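Local coordinates for divalent-cation tolerance protein CutA (Pyrococcus horikoshii, PDB 1UKU) that takes part in resistance toward heavy metals, forming homotrimers that bind copper at the interface between two trimers, at residues 2-8 with 50-56; 21-27 with 64-69; 56-61 with 96-102. All coordinates share one frame; numbering follows the deposited sequence.

Interaction 1: residues 2-8 with 50-56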
# COMPACT_ATOMS: atom_id res chain seq x y z
N ILE A 2 5.64 -11.94 2.72
CA ILE A 2 4.93 -10.87 3.41
C ILE A 2 5.43 -9.49 3.01
O ILE A 2 6.56 -9.31 2.54
CB ILE A 2 5.01 -11.03 4.94
CG1 ILE A 2 6.44 -10.85 5.43
CG2 ILE A 2 4.47 -12.37 5.40
CD1 ILE A 2 6.61 -10.85 6.94
N ILE A 3 4.55 -8.52 3.21
CA ILE A 3 4.90 -7.11 3.20
C ILE A 3 4.93 -6.64 4.63
O ILE A 3 4.10 -7.03 5.45
CB ILE A 3 3.82 -6.31 2.42
CG1 ILE A 3 3.78 -6.76 0.96
CG2 ILE A 3 4.01 -4.81 2.59
CD1 ILE A 3 4.99 -6.72 0.28
N VAL A 4 5.87 -5.78 4.92
CA VAL A 4 5.90 -5.05 6.18
C VAL A 4 5.93 -3.56 5.86
O VAL A 4 6.78 -3.11 5.11
CB VAL A 4 7.09 -5.45 7.02
CG1 VAL A 4 7.18 -4.62 8.33
CG2 VAL A 4 6.99 -6.93 7.34
N TYR A 5 5.02 -2.81 6.46
CA TYR A 5 4.94 -1.36 6.29
C TYR A 5 5.37 -0.69 7.61
O TYR A 5 4.93 -1.05 8.69
CB TYR A 5 3.52 -0.93 5.94
CG TYR A 5 3.30 0.54 5.65
CD1 TYR A 5 3.88 1.13 4.55
CD2 TYR A 5 2.49 1.34 6.47
CE1 TYR A 5 3.67 2.49 4.25
CE2 TYR A 5 2.28 2.71 6.18
CZ TYR A 5 2.87 3.26 5.06
OH TYR A 5 2.65 4.59 4.74
N THR A 6 6.23 0.31 7.50
CA THR A 6 6.61 1.17 8.61
C THR A 6 6.82 2.57 8.06
O THR A 6 6.86 2.78 6.86
CB THR A 6 7.84 0.59 9.35
OG1 THR A 6 8.05 1.35 10.55
CG2 THR A 6 9.11 0.65 8.55
N THR A 7 6.89 3.55 8.95
CA THR A 7 7.11 4.92 8.53
C THR A 7 8.26 5.49 9.30
O THR A 7 8.54 5.06 10.41
CB THR A 7 5.88 5.80 8.71
OG1 THR A 7 5.67 6.09 10.11
CG2 THR A 7 4.62 5.13 8.21
N PHE A 8 8.90 6.46 8.68
CA PHE A 8 10.11 7.11 9.22
C PHE A 8 9.98 8.62 9.13
O PHE A 8 9.28 9.13 8.28
CB PHE A 8 11.37 6.70 8.42
CG PHE A 8 11.71 5.25 8.50
CD1 PHE A 8 12.43 4.76 9.58
CD2 PHE A 8 11.30 4.35 7.50
CE1 PHE A 8 12.77 3.43 9.66
CE2 PHE A 8 11.66 2.99 7.59
CZ PHE A 8 12.37 2.54 8.69
N GLU A 50 6.66 12.44 6.46
CA GLU A 50 7.35 11.19 6.72
C GLU A 50 7.79 10.51 5.43
O GLU A 50 7.38 10.89 4.35
CB GLU A 50 6.44 10.22 7.47
CG GLU A 50 6.00 10.65 8.87
CD GLU A 50 5.31 9.50 9.59
OE1 GLU A 50 4.41 8.85 9.05
OE2 GLU A 50 5.68 9.22 10.75
N VAL A 51 8.58 9.45 5.59
CA VAL A 51 8.88 8.53 4.49
C VAL A 51 8.30 7.17 4.85
O VAL A 51 8.71 6.59 5.88
CB VAL A 51 10.39 8.47 4.22
CG1 VAL A 51 10.71 7.43 3.12
CG2 VAL A 51 10.85 9.86 3.77
N GLY A 52 7.36 6.68 4.07
CA GLY A 52 6.85 5.34 4.28
C GLY A 52 7.70 4.31 3.59
O GLY A 52 8.27 4.61 2.54
N ALA A 53 7.77 3.11 4.15
CA ALA A 53 8.62 2.03 3.65
C ALA A 53 7.82 0.75 3.56
O ALA A 53 7.24 0.29 4.55
CB ALA A 53 9.81 1.83 4.55
N ILE A 54 7.80 0.21 2.36
CA ILE A 54 7.20 -1.07 2.05
C ILE A 54 8.35 -2.07 1.91
O ILE A 54 9.15 -1.99 0.99
CB ILE A 54 6.38 -0.99 0.74
CG1 ILE A 54 5.23 0.02 0.86
CG2 ILE A 54 5.81 -2.37 0.40
CD1 ILE A 54 4.76 0.59 -0.49
N LEU A 55 8.41 -3.02 2.83
CA LEU A 55 9.44 -4.04 2.88
C LEU A 55 8.90 -5.39 2.46
O LEU A 55 7.77 -5.71 2.77
CB LEU A 55 10.02 -4.16 4.29
CG LEU A 55 10.27 -2.84 5.06
CD1 LEU A 55 10.78 -3.12 6.43
CD2 LEU A 55 11.26 -1.95 4.28
N LYS A 56 9.72 -6.18 1.77
CA LYS A 56 9.29 -7.48 1.26
C LYS A 56 10.22 -8.54 1.82
O LYS A 56 11.43 -8.43 1.72
CB LYS A 56 9.28 -7.49 -0.27
CG LYS A 56 8.45 -6.31 -0.87
CD LYS A 56 8.65 -6.07 -2.38
CE LYS A 56 8.92 -4.57 -2.77
NZ LYS A 56 10.39 -4.07 -2.69

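Interaction 2: residues 21-27 with 64-69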
# COMPACT_ATOMS: atom_id res chain seq x y z
N LEU A 21 18.90 -3.43 7.23
CA LEU A 21 18.06 -4.62 7.14
C LEU A 21 18.48 -5.43 5.93
O LEU A 21 18.48 -6.68 6.00
CB LEU A 21 16.58 -4.27 7.08
CG LEU A 21 15.98 -3.61 8.32
CD1 LEU A 21 14.51 -3.19 8.03
CD2 LEU A 21 16.03 -4.46 9.60
N LEU A 22 18.85 -4.78 4.82
CA LEU A 22 19.36 -5.49 3.64
C LEU A 22 20.69 -6.17 3.98
O LEU A 22 20.89 -7.33 3.66
CB LEU A 22 19.51 -4.55 2.44
CG LEU A 22 18.18 -4.18 1.77
CD1 LEU A 22 18.33 -2.94 0.92
CD2 LEU A 22 17.65 -5.32 0.92
N LYS A 23 21.58 -5.44 4.64
CA LYS A 23 22.89 -6.01 5.01
C LYS A 23 22.73 -7.24 5.89
O LYS A 23 23.52 -8.19 5.78
CB LYS A 23 23.76 -4.97 5.69
CG LYS A 23 24.28 -3.92 4.68
CD LYS A 23 25.32 -2.98 5.25
CE LYS A 23 24.99 -2.44 6.62
NZ LYS A 23 25.81 -1.24 6.94
N GLU A 24 21.73 -7.23 6.78
CA GLU A 24 21.43 -8.32 7.68
C GLU A 24 20.60 -9.40 7.04
O GLU A 24 20.25 -10.38 7.68
CB GLU A 24 20.79 -7.78 8.96
CG GLU A 24 21.80 -7.00 9.75
CD GLU A 24 21.26 -6.39 11.02
OE1 GLU A 24 21.94 -5.49 11.56
OE2 GLU A 24 20.19 -6.82 11.47
N ARG A 25 20.25 -9.18 5.76
CA ARG A 25 19.56 -10.14 4.92
C ARG A 25 18.15 -10.49 5.47
O ARG A 25 17.59 -11.54 5.24
CB ARG A 25 20.51 -11.32 4.62
CG ARG A 25 21.67 -10.88 3.67
CD ARG A 25 21.30 -11.00 2.25
NE ARG A 25 22.34 -10.62 1.28
CZ ARG A 25 22.16 -10.68 -0.04
NH1 ARG A 25 21.01 -11.05 -0.53
NH2 ARG A 25 23.13 -10.32 -0.89
N LEU A 26 17.56 -9.50 6.14
CA LEU A 26 16.24 -9.67 6.74
C LEU A 26 15.10 -9.30 5.82
O LEU A 26 13.96 -9.67 6.10
CB LEU A 26 16.11 -8.90 8.06
CG LEU A 26 16.97 -9.49 9.17
CD1 LEU A 26 16.98 -8.56 10.36
CD2 LEU A 26 16.46 -10.87 9.56
N ILE A 27 15.42 -8.54 4.78
CA ILE A 27 14.47 -8.16 3.72
C ILE A 27 15.14 -8.35 2.39
O ILE A 27 16.35 -8.24 2.31
CB ILE A 27 13.92 -6.70 3.87
CG1 ILE A 27 15.00 -5.64 3.65
CG2 ILE A 27 13.23 -6.54 5.21
CD1 ILE A 27 14.46 -4.21 3.74
N GLU A 64 11.95 -11.95 13.72
CA GLU A 64 13.29 -11.41 13.75
C GLU A 64 13.31 -10.02 13.14
O GLU A 64 13.99 -9.14 13.63
CB GLU A 64 14.23 -12.37 13.00
CG GLU A 64 15.70 -12.01 13.13
CD GLU A 64 16.63 -13.05 12.53
OE1 GLU A 64 17.84 -12.79 12.63
OE2 GLU A 64 16.17 -14.06 11.96
N LEU A 65 12.58 -9.83 12.05
CA LEU A 65 12.57 -8.53 11.38
C LEU A 65 11.89 -7.48 12.25
O LEU A 65 12.36 -6.36 12.37
CB LEU A 65 11.85 -8.65 10.03
CG LEU A 65 11.61 -7.32 9.30
CD1 LEU A 65 12.90 -6.59 9.04
CD2 LEU A 65 10.83 -7.55 8.03
N LYS A 66 10.77 -7.86 12.86
CA LYS A 66 10.04 -6.96 13.73
C LYS A 66 10.93 -6.52 14.88
O LYS A 66 10.98 -5.33 15.21
CB LYS A 66 8.80 -7.64 14.27
CG LYS A 66 8.02 -6.72 15.21
CD LYS A 66 6.79 -7.35 15.79
CE LYS A 66 7.03 -7.72 17.20
NZ LYS A 66 6.51 -9.04 17.47
N GLU A 67 11.66 -7.45 15.49
CA GLU A 67 12.57 -7.06 16.58
C GLU A 67 13.66 -6.13 16.11
O GLU A 67 13.95 -5.13 16.78
CB GLU A 67 13.22 -8.29 17.22
CG GLU A 67 14.25 -7.95 18.31
CD GLU A 67 13.71 -7.18 19.52
OE1 GLU A 67 14.50 -6.44 20.18
OE2 GLU A 67 12.51 -7.25 19.85
N ARG A 68 14.25 -6.41 14.94
CA ARG A 68 15.28 -5.53 14.44
C ARG A 68 14.75 -4.13 14.11
O ARG A 68 15.42 -3.13 14.40
CB ARG A 68 16.02 -6.15 13.26
CG ARG A 68 17.07 -7.14 13.66
CD ARG A 68 18.16 -6.56 14.59
NE ARG A 68 19.22 -5.80 13.94
CZ ARG A 68 19.84 -4.73 14.45
NH1 ARG A 68 19.48 -4.22 15.62
NH2 ARG A 68 20.83 -4.17 13.80
N ILE A 69 13.56 -4.04 13.56
CA ILE A 69 13.01 -2.73 13.30
C ILE A 69 12.80 -2.00 14.61
O ILE A 69 13.09 -0.81 14.69
CB ILE A 69 11.72 -2.81 12.48
CG1 ILE A 69 12.04 -3.30 11.05
CG2 ILE A 69 11.02 -1.43 12.41
CD1 ILE A 69 10.79 -3.72 10.27

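Interaction 3: residues 56-61 with 96-102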
# COMPACT_ATOMS: atom_id res chain seq x y z
N LYS A 56 9.72 -6.18 1.77
CA LYS A 56 9.29 -7.48 1.26
C LYS A 56 10.22 -8.54 1.82
O LYS A 56 11.43 -8.43 1.72
CB LYS A 56 9.28 -7.49 -0.27
CG LYS A 56 8.45 -6.31 -0.87
CD LYS A 56 8.65 -6.07 -2.38
CE LYS A 56 8.92 -4.57 -2.77
NZ LYS A 56 10.39 -4.07 -2.69
N THR A 57 9.65 -9.58 2.45
CA THR A 57 10.50 -10.64 3.02
C THR A 57 9.71 -11.95 3.13
O THR A 57 8.58 -12.05 2.67
CB THR A 57 11.13 -10.20 4.35
OG1 THR A 57 12.20 -11.11 4.70
CG2 THR A 57 10.13 -10.25 5.50
N ARG A 58 10.35 -12.96 3.73
CA ARG A 58 9.70 -14.23 3.98
C ARG A 58 8.89 -14.22 5.25
O ARG A 58 9.25 -13.57 6.21
CB ARG A 58 10.73 -15.37 4.11
CG ARG A 58 11.69 -15.52 2.96
CD ARG A 58 12.38 -16.87 2.98
NE ARG A 58 12.95 -17.20 4.28
CZ ARG A 58 14.24 -17.15 4.57
NH1 ARG A 58 15.14 -16.68 3.68
NH2 ARG A 58 14.65 -17.50 5.79
N GLU A 59 7.83 -15.01 5.27
CA GLU A 59 7.03 -15.17 6.49
C GLU A 59 7.84 -15.56 7.71
O GLU A 59 7.63 -15.04 8.81
CB GLU A 59 6.02 -16.29 6.32
CG GLU A 59 4.83 -15.96 5.50
CD GLU A 59 5.05 -16.17 4.04
OE1 GLU A 59 6.25 -16.32 3.66
OE2 GLU A 59 4.02 -16.25 3.32
N ASP A 60 8.75 -16.53 7.54
CA ASP A 60 9.48 -17.07 8.67
C ASP A 60 10.45 -16.06 9.30
O ASP A 60 10.90 -16.27 10.40
CB ASP A 60 10.24 -18.36 8.30
CG ASP A 60 11.33 -18.11 7.28
OD1 ASP A 60 11.00 -18.08 6.09
OD2 ASP A 60 12.50 -17.89 7.65
N LEU A 61 10.73 -14.96 8.60
CA LEU A 61 11.60 -13.92 9.12
C LEU A 61 10.85 -12.80 9.89
O LEU A 61 11.49 -11.89 10.40
CB LEU A 61 12.46 -13.32 8.00
CG LEU A 61 13.49 -14.27 7.36
CD1 LEU A 61 14.14 -13.64 6.18
CD2 LEU A 61 14.55 -14.60 8.37
N LEU A 96 13.34 -13.59 -4.02
CA LEU A 96 13.24 -13.08 -2.67
C LEU A 96 13.81 -14.07 -1.64
O LEU A 96 14.48 -13.68 -0.69
CB LEU A 96 11.78 -12.73 -2.37
CG LEU A 96 11.40 -12.34 -0.95
CD1 LEU A 96 10.28 -11.32 -1.01
CD2 LEU A 96 11.00 -13.53 -0.09
N ILE A 97 13.51 -15.37 -1.83
CA ILE A 97 14.06 -16.40 -0.94
C ILE A 97 15.60 -16.46 -1.07
O ILE A 97 16.33 -16.53 -0.08
CB ILE A 97 13.41 -17.75 -1.27
CG1 ILE A 97 11.94 -17.74 -0.86
CG2 ILE A 97 14.16 -18.91 -0.56
CD1 ILE A 97 11.13 -18.90 -1.42
N GLU A 98 16.08 -16.38 -2.30
CA GLU A 98 17.53 -16.41 -2.54
C GLU A 98 18.23 -15.27 -1.85
O GLU A 98 19.34 -15.43 -1.35
CB GLU A 98 17.83 -16.41 -4.03
CG GLU A 98 17.49 -17.74 -4.66
CD GLU A 98 17.48 -17.73 -6.16
OE1 GLU A 98 17.26 -18.82 -6.74
OE2 GLU A 98 17.69 -16.65 -6.78
N GLU A 99 17.58 -14.10 -1.81
CA GLU A 99 18.22 -12.89 -1.30
C GLU A 99 18.07 -12.68 0.20
O GLU A 99 18.65 -11.75 0.75
CB GLU A 99 17.66 -11.67 -2.04
CG GLU A 99 17.96 -11.64 -3.54
CD GLU A 99 19.44 -11.50 -3.93
OE1 GLU A 99 19.68 -11.54 -5.16
OE2 GLU A 99 20.39 -11.39 -3.10
N THR A 100 17.34 -13.55 0.89
CA THR A 100 17.16 -13.38 2.32
C THR A 100 17.92 -14.48 3.09
O THR A 100 18.22 -15.54 2.53
CB THR A 100 15.67 -13.36 2.69
OG1 THR A 100 14.93 -14.37 2.00
CG2 THR A 100 15.06 -12.01 2.24
N LYS A 101 18.18 -14.22 4.35
CA LYS A 101 19.12 -15.01 5.14
C LYS A 101 18.60 -16.41 5.38
O LYS A 101 17.39 -16.66 5.41
CB LYS A 101 19.45 -14.32 6.46
CG LYS A 101 18.32 -14.32 7.45
CD LYS A 101 18.70 -13.59 8.76
CE LYS A 101 19.51 -14.45 9.70
NZ LYS A 101 19.88 -13.72 10.98
N LYS A 102 19.54 -17.34 5.54
CA LYS A 102 19.20 -18.75 5.72
C LYS A 102 19.81 -19.34 6.97
O LYS A 102 19.54 -18.81 8.04
CB LYS A 102 19.64 -19.54 4.48
CG LYS A 102 18.84 -19.14 3.27
CD LYS A 102 19.48 -19.52 1.96
CE LYS A 102 18.64 -18.91 0.85
NZ LYS A 102 18.94 -17.46 0.76
OXT LYS A 102 20.51 -20.34 6.85

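Interaction 1: residues 2-8 with 50-56
Strand 2-8 and residues 50-56 of strand 44-57 run antiparallel, their axes 4.6 Å apart at closest, with V4-L55, T6-A53 and F8-V51 as hydrogen-bonded pairs and I3-K56, Y5-I54 and T7-G52 as non-hydrogen-bonded pairs between them. V4 N donates to L55 O at 2.9 Å, and L55 N returns a bond to V4 O at 2.8 Å. On the face that carries I3, Y5, I54 and K56, the CG2 methyls of I3 and I54 meet at 3.7 Å, while CD1 of I3 lies alongside CG of K56. CG1 of I54 reaches the edge of the Y5 ring near its plane. The Y5 hydroxyl is hydrogen-bonded to N31 OD1 of the third subunit. On the other face, F8 presents its ring edge to A53, CE2 to CB 3.7 Å. At the far end, T7 OG1 lies 3.2 Å from both E50 OE1 and E50 OE2, a weak contact whose acceptor is not settled; close to the bound copper, OE2 is also hydrogen-bonded to Y75 OH and OE1 to H35 NE2. Strands 29-41 and 81-84 flank this central pair in the sheet. Helix 11-23 packs on F8 and V51, and helix 62-72 on V4 and L55.

Interaction 2: residues 21-27 with 64-69
E24 and R68 close the contact with a side-on salt bridge: R68 NH2 donates a hydrogen bond to E24 OE1 at 2.8 Å, and R68 NE donates one to E24 OE2, also at 2.8 Å. Both oxygens use their syn lone pairs, the bonds are nearly straight (165° and 173°), and the carboxylate and guanidinium planes lie 11° apart. Bends at chi2 and chi3 of R68 turn its NE edge toward the glutamate, and NH1 is taken by E71. R25, at positive phi, ends the helix in a Schellman motif, with L26 N bonded to L21 O and R25 N to L22 O. L22 O also accepts from W40 NE1 of the second subunit, and L26 O from T57 OG1. Beside the ion pair the packing is apolar. L26 sends CD1 against R68 CG at 3.6 Å and CD2 against the carboxylate carbon CD of E64, whose charge is paired with K101. L65 CD1 meets L21 CD2 at 3.8 Å, crossing it at about a right angle, and I27 CG2 touches L65 CD2 at 3.8 Å. The contact thus joins the end of helix 11-23 and the turn after it to helix 62-72 through buried methyls, with a two-bond ion pair fixing the rotation of both charged groups at its partly exposed margin.

Interaction 3: residues 56-61 with 96-102
L96, on the last turns of helix 90-99, points at the chain leaving strand 44-57: its CD2 rests on R58 CG at 3.7 Å, and its CD1 lies against the backbone where K56 joins T57. I97 follows at the margin, CG1 against the aliphatic CD of R58. T100 comes next, beyond the helical turn. Its OG1, placed between the backbone N and the carbonyl carbon (chi1 44°), donates back to L96 O at 2.8 Å and takes a weak, bent bond from R58 NH1. T100 CB touches L61 CD1 at 3.8 Å, and the same L61 methyl sits over the centre of one face of the R58 guanidinium. K101 supplies the acceptor with two bonds across the contact. Its carbonyl O is gripped end-on by R58 NH1 at 2.8 Å and R58 NH2 at 2.9 Å, with the oxygen in the guanidinium plane. The NE/NH2 edge of that group holds D60, which receives R58 NE on OD1 at 2.8 Å and R58 NH2 on OD2, so bonds along two edges and a methyl on one face fix its orientation. The K101 chain itself packs on L61 CD2 and leads its amine to E64. K102, last in the chain, folds its NZ back to hydrogen-bond the carbonyls of I97, E98 and T100, reaching T100 O at 2.7 Å. One arginine, clamped by a nearby aspartate, thus ties the C-terminal tail to the chain between strand 44-57 and the 3-10 segment 59-61, at the end of a central strand of this ferredoxin-like, GlnB-related fold.

In the fold
Interactions 1 and 2 have centres 12 Å apart and interlock along the chain: strand 2-8 leads to helix 11-23, and strand 44-57 to helix 62-72, so the strand pairing and the helix packing bind the same two beta-alpha units. V4 and L55 face L65, I69 and I27, the layer where sheet meets helices. Interaction 3, its centre 10 Å from that of interaction 2 and 16 Å from that of interaction 1, opens after interaction 1 closes, shares K56 with it and joins the end of strand 44-57 to the C-terminal tail. R25 with E99 and L26 with T57 join interactions 2 and 3. All three have residues that touch the second subunit.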